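PDB 6LD7: cystathionine gamma-synthase from Xanthomonas oryzae pv. oryzae KACC 10331, which probably uses pyridoxal 5'-phosphate to make cystathionine on the trans-sulfuration route of methionine biosynthesis. Local coordinates for residues P190-P195 and A261-H266; G89-V94 and W116-A121; M351-M356 and A364-G369. The protein carries 1 engineered substitution. One frame throughout, in Å; residues are numbered along the deposited sequence.

Interaction 1: P190-P195 and A261-H266; sequences PALQKP and ARLRVH
Leu263, on the helix spanning 259-277, sends both of its methyl groups against a bend of the 190-195 loop, and the whole contact is made by this one side chain and its two partners. The tight part lies at CD1: Leu263 CD1 rests 3.6 Å from Ala191 CB, although Ala191 is partly exposed. The looser side is the approach of the two buried leucines, with 4.1 Å from Leu263 CD1 to Leu192 CG. They meet tip to tip, and a second approach at their ends brings Leu192 CD1 to 4.1 Å from Leu263 CD2. With CG beside the backbone N and anti to the carbonyl carbon (chi1 -68° in Leu192, -78° in Leu263), each points its branched end at the other. No hydrogen bond joins the segments: this is plain apolar packing of a loop on a helix, burying 111 Å² in all. On the helix, Arg264 turns to the exposed side, where it pairs with Asp260 and with Glu268 of the second subunit. The loop links strand 180-184 to strand 202-206 of the seven-stranded sheet, which the contact thereby ties to helix 259-277. Pro190 packs on Leu75 and Glu76 of helix 63-76 and on His205 of strand 202-206, while Ala191 on Leu259 and Leu192 on Gln267 seat the bend along helix 259-277.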
loop_
_atom_site.group_PDB
_atom_site.type_symbol
_atom_site.label_atom_id
_atom_site.label_comp_id
_atom_site.label_asym_id
_atom_site.label_seq_id
_atom_site.Cartn_x
_atom_site.Cartn_y
_atom_site.Cartn_z
ATOM N N PRO C 190 -23.890 -3.714 -9.439
ATOM C CA PRO C 190 -24.286 -3.414 -10.796
ATOM C C PRO C 190 -24.302 -4.632 -11.698
ATOM O O PRO C 190 -24.951 -4.585 -12.736
ATOM C CB PRO C 190 -23.223 -2.463 -11.302
ATOM C CG PRO C 190 -22.525 -1.963 -10.033
ATOM C CD PRO C 190 -22.598 -3.096 -9.052
ATOM N N ALA C 191 -23.613 -5.699 -11.339
ATOM C CA ALA C 191 -23.625 -6.892 -12.209
ATOM C C ALA C 191 -25.021 -7.542 -12.162
ATOM O O ALA C 191 -25.282 -8.335 -13.021
ATOM C CB ALA C 191 -22.597 -7.881 -11.711
ATOM N N LEU C 192 -25.792 -7.391 -11.090
ATOM C CA LEU C 192 -27.085 -8.121 -10.893
ATOM C C LEU C 192 -28.342 -7.234 -11.016
ATOM O O LEU C 192 -29.432 -7.768 -11.175
ATOM C CB LEU C 192 -27.015 -8.844 -9.545
ATOM C CG LEU C 192 -26.030 -9.992 -9.477
ATOM C CD1 LEU C 192 -26.098 -10.728 -8.147
ATOM C CD2 LEU C 192 -26.214 -10.928 -10.675
ATOM N N GLN C 193 -28.195 -5.917 -11.045
ATOM C CA GLN C 193 -29.345 -4.995 -11.068
ATOM C C GLN C 193 -28.814 -3.653 -11.512
ATOM O O GLN C 193 -27.759 -3.147 -10.914
ATOM C CB GLN C 193 -30.064 -4.942 -9.694
ATOM C CG GLN C 193 -31.297 -4.083 -9.673
ATOM C CD GLN C 193 -31.942 -4.124 -8.310
ATOM O OE1 GLN C 193 -31.478 -3.453 -7.306
ATOM N NE2 GLN C 193 -33.047 -4.856 -8.256
ATOM N N LYS C 194 -29.551 -3.066 -12.421
ATOM C CA LYS C 194 -29.240 -1.759 -13.030
ATOM C C LYS C 194 -30.415 -0.802 -12.909
ATOM O O LYS C 194 -31.185 -0.578 -13.857
ATOM C CB LYS C 194 -28.834 -1.967 -14.473
ATOM C CG LYS C 194 -27.511 -2.702 -14.652
ATOM C CD LYS C 194 -27.122 -2.920 -16.128
ATOM C CE LYS C 194 -27.005 -1.570 -16.814
ATOM N NZ LYS C 194 -26.385 -1.721 -18.151
ATOM N N PRO C 195 -30.519 -0.117 -11.756
ATOM C CA PRO C 195 -31.650 0.761 -11.500
ATOM C C PRO C 195 -31.789 1.921 -12.491
ATOM O O PRO C 195 -32.949 2.371 -12.769
ATOM C CB PRO C 195 -31.440 1.224 -10.067
ATOM C CG PRO C 195 -30.597 0.144 -9.479
ATOM C CD PRO C 195 -29.643 -0.255 -10.595
ATOM N N ALA C 261 -16.809 -13.096 -11.749
ATOM C CA ALA C 261 -16.297 -14.437 -11.434
ATOM C C ALA C 261 -16.679 -14.794 -10.011
ATOM O O ALA C 261 -17.001 -15.973 -9.745
ATOM C CB ALA C 261 -14.815 -14.491 -11.600
ATOM N N ARG C 262 -16.612 -13.832 -9.080
ATOM C CA ARG C 262 -17.031 -14.073 -7.691
ATOM C C ARG C 262 -18.554 -14.360 -7.615
ATOM O O ARG C 262 -18.973 -15.381 -6.977
ATOM C CB ARG C 262 -16.701 -12.888 -6.767
ATOM C CG ARG C 262 -15.198 -12.821 -6.514
ATOM C CD ARG C 262 -14.770 -11.683 -5.580
ATOM N NE ARG C 262 -14.810 -10.380 -6.258
ATOM C CZ ARG C 262 -15.679 -9.414 -5.964
ATOM N NH1 ARG C 262 -16.635 -9.623 -5.067
ATOM N NH2 ARG C 262 -15.561 -8.224 -6.539
ATOM N N LEU C 263 -19.352 -13.558 -8.233
ATOM C CA LEU C 263 -20.862 -13.694 -8.149
ATOM C C LEU C 263 -21.310 -15.045 -8.765
ATOM O O LEU C 263 -22.327 -15.601 -8.322
ATOM C CB LEU C 263 -21.511 -12.512 -8.872
ATOM C CG LEU C 263 -21.510 -11.224 -8.041
ATOM C CD1 LEU C 263 -21.972 -10.063 -8.885
ATOM C CD2 LEU C 263 -22.280 -11.324 -6.716
ATOM N N ARG C 264 -20.658 -15.555 -9.770
ATOM C CA ARG C 264 -21.078 -16.897 -10.293
ATOM C C ARG C 264 -20.962 -17.932 -9.179
ATOM O O ARG C 264 -21.881 -18.687 -8.991
ATOM C CB ARG C 264 -20.205 -17.360 -11.432
ATOM C CG ARG C 264 -20.400 -16.519 -12.699
ATOM C CD ARG C 264 -19.261 -17.050 -13.534
ATOM N NE ARG C 264 -19.028 -16.294 -14.721
ATOM C CZ ARG C 264 -18.894 -16.824 -15.926
ATOM N NH1 ARG C 264 -19.057 -18.101 -16.100
ATOM N NH2 ARG C 264 -18.686 -16.044 -16.958
ATOM N N VAL C 265 -19.907 -17.897 -8.384
ATOM C CA VAL C 265 -19.740 -18.895 -7.305
ATOM C C VAL C 265 -20.680 -18.521 -6.151
ATOM O O VAL C 265 -21.281 -19.426 -5.570
ATOM C CB VAL C 265 -18.281 -19.005 -6.881
ATOM C CG1 VAL C 265 -18.156 -20.005 -5.740
ATOM C CG2 VAL C 265 -17.399 -19.350 -8.056
ATOM N N HIS C 266 -20.752 -17.221 -5.752
ATOM C CA HIS C 266 -21.605 -16.811 -4.635
ATOM C C HIS C 266 -23.014 -17.380 -4.930
ATOM O O HIS C 266 -23.684 -17.905 -4.036
ATOM C CB HIS C 266 -21.724 -15.260 -4.556
ATOM C CG HIS C 266 -20.580 -14.529 -3.948
ATOM N ND1 HIS C 266 -20.302 -14.628 -2.603
ATOM C CD2 HIS C 266 -19.799 -13.554 -4.444
ATOM C CE1 HIS C 266 -19.287 -13.842 -2.349
ATOM N NE2 HIS C 266 -18.978 -13.142 -3.439
#

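Interaction 2: G89-V94 and W116-A121; sequences GAINLV and WRLFNA
Helices 87-98 and 113-124 run in roughly the same direction where Ile91 and Asn92 meet Leu118 and Phe119, their short segments crossing at -33° with axes 10.9 Å apart. Strand 104-108 lies between them in sequence, within the mixed, mainly parallel sheet of the large PLP-binding domain characteristic of this family's aminotransferase-like fold. The backbones stay well separated, with 7.9 Å between Asn92 CA and Leu118 CA, so side chains bridge the space. Ile91 and Phe119 cross at about a right angle. The branch methyl of Ile91 does the touching: CG2 is anti to the backbone N because CG1 takes the position beside it (chi1 -65°), and it approaches the phenyl ring obliquely. Leu118 lays its CD2 methyl on the backbone of Asn92, 4.1 Å from Asn92 N and equally near Asn92 CA and CB, so it packs on the root of the asparagine instead of its amide. The same methyl is more distant from Ile91. All four residues are buried and no hydrogen bond crosses between the segments. Around them, Phe119 also packs on Leu105 and Val107 of strand 104-108 and on Leu130 of strand 129-133, while Leu118 reaches Ala239 of the third subunit, and Asn92 ND2 makes a weak hydrogen bond to Leu240 O of that subunit. The closest approach between the two segments is that of Ile91 CG2, 3.6 Å from Phe119 CE1 and 4.0 Å from Phe119 CZ.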
loop_
_atom_site.group_PDB
_atom_site.type_symbol
_atom_site.label_atom_id
_atom_site.label_comp_id
_atom_site.label_asym_id
_atom_site.label_seq_id
_atom_site.Cartn_x
_atom_site.Cartn_y
_atom_site.Cartn_z
ATOM N N GLY C 89 -21.118 8.067 3.410
ATOM C CA GLY C 89 -20.731 9.330 2.770
ATOM C C GLY C 89 -21.392 9.514 1.438
ATOM O O GLY C 89 -21.681 10.625 1.073
ATOM N N ALA C 90 -21.610 8.428 0.710
ATOM C CA ALA C 90 -22.361 8.463 -0.551
ATOM C C ALA C 90 -23.815 8.901 -0.308
ATOM O O ALA C 90 -24.282 9.745 -1.049
ATOM C CB ALA C 90 -22.292 7.108 -1.246
ATOM N N ILE C 91 -24.458 8.385 0.707
ATOM C CA ILE C 91 -25.811 8.805 1.130
ATOM C C ILE C 91 -25.792 10.273 1.567
ATOM O O ILE C 91 -26.587 11.077 1.040
ATOM C CB ILE C 91 -26.370 7.857 2.203
ATOM C CG1 ILE C 91 -26.537 6.490 1.549
ATOM C CG2 ILE C 91 -27.706 8.394 2.715
ATOM C CD1 ILE C 91 -26.772 5.398 2.511
ATOM N N ASN C 92 -24.811 10.624 2.404
ATOM C CA ASN C 92 -24.584 12.018 2.843
ATOM C C ASN C 92 -24.455 12.943 1.622
ATOM O O ASN C 92 -25.135 14.022 1.575
ATOM C CB ASN C 92 -23.368 12.037 3.774
ATOM C CG ASN C 92 -23.077 13.421 4.332
ATOM O OD1 ASN C 92 -24.008 14.150 4.399
ATOM N ND2 ASN C 92 -21.970 13.637 5.032
ATOM N N LEU C 93 -23.601 12.581 0.655
ATOM C CA LEU C 93 -23.430 13.393 -0.562
ATOM C C LEU C 93 -24.772 13.654 -1.285
ATOM O O LEU C 93 -25.129 14.820 -1.616
ATOM C CB LEU C 93 -22.449 12.630 -1.430
ATOM C CG LEU C 93 -22.275 13.267 -2.807
ATOM C CD1 LEU C 93 -21.812 14.700 -2.704
ATOM C CD2 LEU C 93 -21.351 12.450 -3.653
ATOM N N VAL C 94 -25.579 12.625 -1.512
ATOM C CA VAL C 94 -26.875 12.812 -2.207
ATOM C C VAL C 94 -27.789 13.744 -1.405
ATOM O O VAL C 94 -28.383 14.576 -2.023
ATOM C CB VAL C 94 -27.574 11.485 -2.424
ATOM C CG1 VAL C 94 -28.963 11.708 -2.977
ATOM C CG2 VAL C 94 -26.713 10.556 -3.286
ATOM N N TRP C 116 -31.117 5.200 8.269
ATOM C CA TRP C 116 -32.146 5.747 9.224
ATOM C C TRP C 116 -31.478 6.710 10.249
ATOM O O TRP C 116 -32.071 7.770 10.541
ATOM C CB TRP C 116 -32.938 4.633 9.963
ATOM C CG TRP C 116 -34.199 4.291 9.235
ATOM C CD1 TRP C 116 -34.508 3.124 8.538
ATOM C CD2 TRP C 116 -35.314 5.194 9.030
ATOM N NE1 TRP C 116 -35.722 3.268 7.898
ATOM C CE2 TRP C 116 -36.226 4.530 8.159
ATOM C CE3 TRP C 116 -35.609 6.498 9.464
ATOM C CZ2 TRP C 116 -37.455 5.113 7.832
ATOM C CZ3 TRP C 116 -36.771 7.090 9.044
ATOM C CH2 TRP C 116 -37.701 6.393 8.276
ATOM N N ARG C 117 -30.343 6.316 10.849
ATOM C CA ARG C 117 -29.644 7.135 11.897
ATOM C C ARG C 117 -29.304 8.510 11.303
ATOM O O ARG C 117 -29.639 9.554 11.927
ATOM C CB ARG C 117 -28.441 6.342 12.374
ATOM C CG ARG C 117 -27.426 7.159 13.155
ATOM C CD ARG C 117 -26.215 6.412 13.648
ATOM N NE ARG C 117 -25.346 5.553 12.789
ATOM C CZ ARG C 117 -24.932 5.599 11.439
ATOM N NH1 ARG C 117 -25.305 6.449 10.395
ATOM N NH2 ARG C 117 -24.044 4.638 11.188
ATOM N N LEU C 118 -28.779 8.520 10.070
ATOM C CA LEU C 118 -28.377 9.767 9.393
ATOM C C LEU C 118 -29.630 10.585 9.041
ATOM O O LEU C 118 -29.681 11.821 9.406
ATOM C CB LEU C 118 -27.483 9.486 8.179
ATOM C CG LEU C 118 -27.113 10.747 7.404
ATOM C CD1 LEU C 118 -26.395 11.776 8.313
ATOM C CD2 LEU C 118 -26.288 10.419 6.189
ATOM N N PHE C 119 -30.648 9.959 8.427
ATOM C CA PHE C 119 -31.889 10.686 8.094
ATOM C C PHE C 119 -32.510 11.234 9.373
ATOM O O PHE C 119 -32.873 12.366 9.350
ATOM C CB PHE C 119 -32.902 9.818 7.362
ATOM C CG PHE C 119 -32.387 9.114 6.142
ATOM C CD1 PHE C 119 -31.408 9.693 5.337
ATOM C CD2 PHE C 119 -32.912 7.897 5.758
ATOM C CE1 PHE C 119 -30.950 9.046 4.195
ATOM C CE2 PHE C 119 -32.425 7.244 4.641
ATOM C CZ PHE C 119 -31.440 7.803 3.864
ATOM N N ASN C 120 -32.631 10.483 10.449
ATOM C CA ASN C 120 -33.280 11.018 11.681
ATOM C C ASN C 120 -32.500 12.173 12.271
ATOM O O ASN C 120 -33.138 13.133 12.625
ATOM C CB ASN C 120 -33.543 9.975 12.788
ATOM C CG ASN C 120 -34.700 9.083 12.373
ATOM O OD1 ASN C 120 -35.653 9.566 11.738
ATOM N ND2 ASN C 120 -34.547 7.781 12.540
ATOM N N ALA C 121 -31.165 12.130 12.242
ATOM C CA ALA C 121 -30.322 13.174 12.887
ATOM C C ALA C 121 -30.457 14.460 12.088
ATOM O O ALA C 121 -30.672 15.538 12.709
ATOM C CB ALA C 121 -28.875 12.708 13.010
#

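Interaction 3: M351-M356 and A364-G369; sequences MTHAAM and AGISDG
His353 meets Ile366 without any polar bond, although the imidazole itself is tied to its own segment by a very short hydrogen bond, 2.6 Å between Thr352 OG1 and His353 ND1. That hydroxyl sits at the ring edge, in its plane, and probably helps fix how the imidazole is turned. Ile366 approaches obliquely, with 4.3 Å from Ile366 CG1 to His353 CD2. A second, separate touch lies farther along, where Met356 CE rests 4.1 Å from Ala364 CB. The methionine reaches it by bending at its thioether (chi3 82°), which swings the terminal methyl toward the alanine. Both approaches are loose, and only Ile366 of the four residues is buried. Each loop is shaped by local turns: residues Met351 to Ala354 form a type I beta turn, and Gly365, with positive phi, ends the preceding helix in a Schellman motif. Beyond it Ser367 OG accepts from Gly369 N at 3.0 Å, an ST turn. Helix 358-363 connects the loops and bonds back to the first, Arg361 NH1 donating to His353 O. The first loop follows strand 344-346 and the second leads into strand 370-374, neighbours in the five-stranded sheet, so the contact closes the helical excursion between them, with Ile366 also packing on Pro160 and His353 on Pro348.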
loop_
_atom_site.group_PDB
_atom_site.type_symbol
_atom_site.label_atom_id
_atom_site.label_comp_id
_atom_site.label_asym_id
_atom_site.label_seq_id
_atom_site.Cartn_x
_atom_site.Cartn_y
_atom_site.Cartn_z
ATOM N N MET C 351 -27.129 -8.019 16.954
ATOM C CA MET C 351 -26.004 -7.469 16.158
ATOM C C MET C 351 -26.566 -6.282 15.402
ATOM O O MET C 351 -26.739 -5.235 16.056
ATOM C CB MET C 351 -25.331 -8.514 15.267
ATOM C CG MET C 351 -24.683 -9.592 16.064
ATOM S SD MET C 351 -23.953 -11.053 15.199
ATOM C CE MET C 351 -22.609 -10.332 14.263
ATOM N N THR C 352 -27.052 -6.485 14.190
ATOM C CA THR C 352 -27.506 -5.423 13.260
ATOM C C THR C 352 -28.668 -4.653 13.854
ATOM O O THR C 352 -28.756 -3.542 13.487
ATOM C CB THR C 352 -27.891 -5.973 11.868
ATOM O OG1 THR C 352 -28.990 -6.903 11.982
ATOM C CG2 THR C 352 -26.690 -6.619 11.207
ATOM N N HIS C 353 -29.541 -5.225 14.687
ATOM C CA HIS C 353 -30.807 -4.564 15.154
ATOM C C HIS C 353 -30.889 -4.562 16.682
ATOM O O HIS C 353 -32.016 -4.508 17.233
ATOM C CB HIS C 353 -32.048 -5.285 14.558
ATOM C CG HIS C 353 -32.187 -5.147 13.079
ATOM N ND1 HIS C 353 -31.220 -5.643 12.199
ATOM C CD2 HIS C 353 -33.096 -4.477 12.327
ATOM C CE1 HIS C 353 -31.572 -5.327 10.958
ATOM N NE2 HIS C 353 -32.699 -4.588 11.020
ATOM N N ALA C 354 -29.742 -4.704 17.349
ATOM C CA ALA C 354 -29.611 -4.762 18.833
ATOM C C ALA C 354 -30.046 -3.412 19.452
ATOM O O ALA C 354 -30.665 -3.499 20.476
ATOM C CB ALA C 354 -28.195 -5.106 19.250
ATOM N N ALA C 355 -29.848 -2.275 18.780
ATOM C CA ALA C 355 -30.190 -0.920 19.325
ATOM C C ALA C 355 -31.721 -0.749 19.332
ATOM O O ALA C 355 -32.203 0.020 20.154
ATOM C CB ALA C 355 -29.526 0.190 18.532
ATOM N N MET C 356 -32.486 -1.503 18.522
ATOM C CA MET C 356 -33.966 -1.372 18.558
ATOM C C MET C 356 -34.450 -1.993 19.868
ATOM O O MET C 356 -33.739 -2.904 20.389
ATOM C CB MET C 356 -34.605 -2.111 17.383
ATOM C CG MET C 356 -34.394 -1.448 16.054
ATOM S SD MET C 356 -34.960 -2.521 14.667
ATOM C CE MET C 356 -36.711 -2.236 14.611
ATOM N N ALA C 364 -40.979 -5.022 13.161
ATOM C CA ALA C 364 -40.263 -5.089 11.875
ATOM C C ALA C 364 -40.259 -6.536 11.350
ATOM O O ALA C 364 -39.674 -6.776 10.294
ATOM C CB ALA C 364 -38.879 -4.535 12.053
ATOM N N GLY C 365 -40.746 -7.508 12.123
ATOM C CA GLY C 365 -40.710 -8.921 11.691
ATOM C C GLY C 365 -39.335 -9.553 11.835
ATOM O O GLY C 365 -39.062 -10.560 11.147
ATOM N N ILE C 366 -38.566 -9.095 12.818
ATOM C CA ILE C 366 -37.250 -9.675 13.181
ATOM C C ILE C 366 -37.393 -10.465 14.480
ATOM O O ILE C 366 -37.323 -9.898 15.565
ATOM C CB ILE C 366 -36.181 -8.599 13.420
ATOM C CG1 ILE C 366 -36.213 -7.446 12.428
ATOM C CG2 ILE C 366 -34.798 -9.230 13.550
ATOM C CD1 ILE C 366 -35.887 -7.800 11.095
ATOM N N SER C 367 -37.339 -11.745 14.336
ATOM C CA SER C 367 -37.421 -12.760 15.388
ATOM C C SER C 367 -36.034 -12.953 16.065
ATOM O O SER C 367 -34.970 -12.754 15.414
ATOM C CB SER C 367 -37.881 -13.972 14.625
ATOM O OG SER C 367 -37.642 -15.091 15.336
ATOM N N ASP C 368 -36.044 -13.456 17.292
ATOM C CA ASP C 368 -34.852 -13.921 18.034
ATOM C C ASP C 368 -34.184 -15.090 17.316
ATOM O O ASP C 368 -32.969 -15.324 17.523
ATOM C CB ASP C 368 -35.247 -14.222 19.484
ATOM C CG ASP C 368 -35.506 -12.942 20.300
ATOM O OD1 ASP C 368 -35.349 -11.791 19.781
ATOM O OD2 ASP C 368 -35.904 -13.100 21.433
ATOM N N GLY C 369 -34.967 -15.845 16.571
ATOM C CA GLY C 369 -34.517 -17.016 15.813
ATOM C C GLY C 369 -33.915 -16.637 14.442
ATOM O O GLY C 369 -33.415 -17.595 13.765
#

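Along the chain the contacts follow one another, interaction 2 first, then 1, then 3. Interactions 1 and 2 lie on opposite sides of the chain's centre, 26 Å apart between centres, while the centre of interaction 3 is 28 Å from that of interaction 1 and 21 Å from that of interaction 2. None touches another; the nearest atoms of interactions 2 and 3 are about 8 Å apart. Interaction 2 joins two helices that pack beside the seven-stranded sheet, and interaction 1 holds a loop of that sheet to helix 259-277; both are buried. Interaction 3 is partly buried beside the five-stranded sheet. All three have residues within reach of another subunit of the tetramer, the second for interaction 1 and the third for interactions 2 and 3.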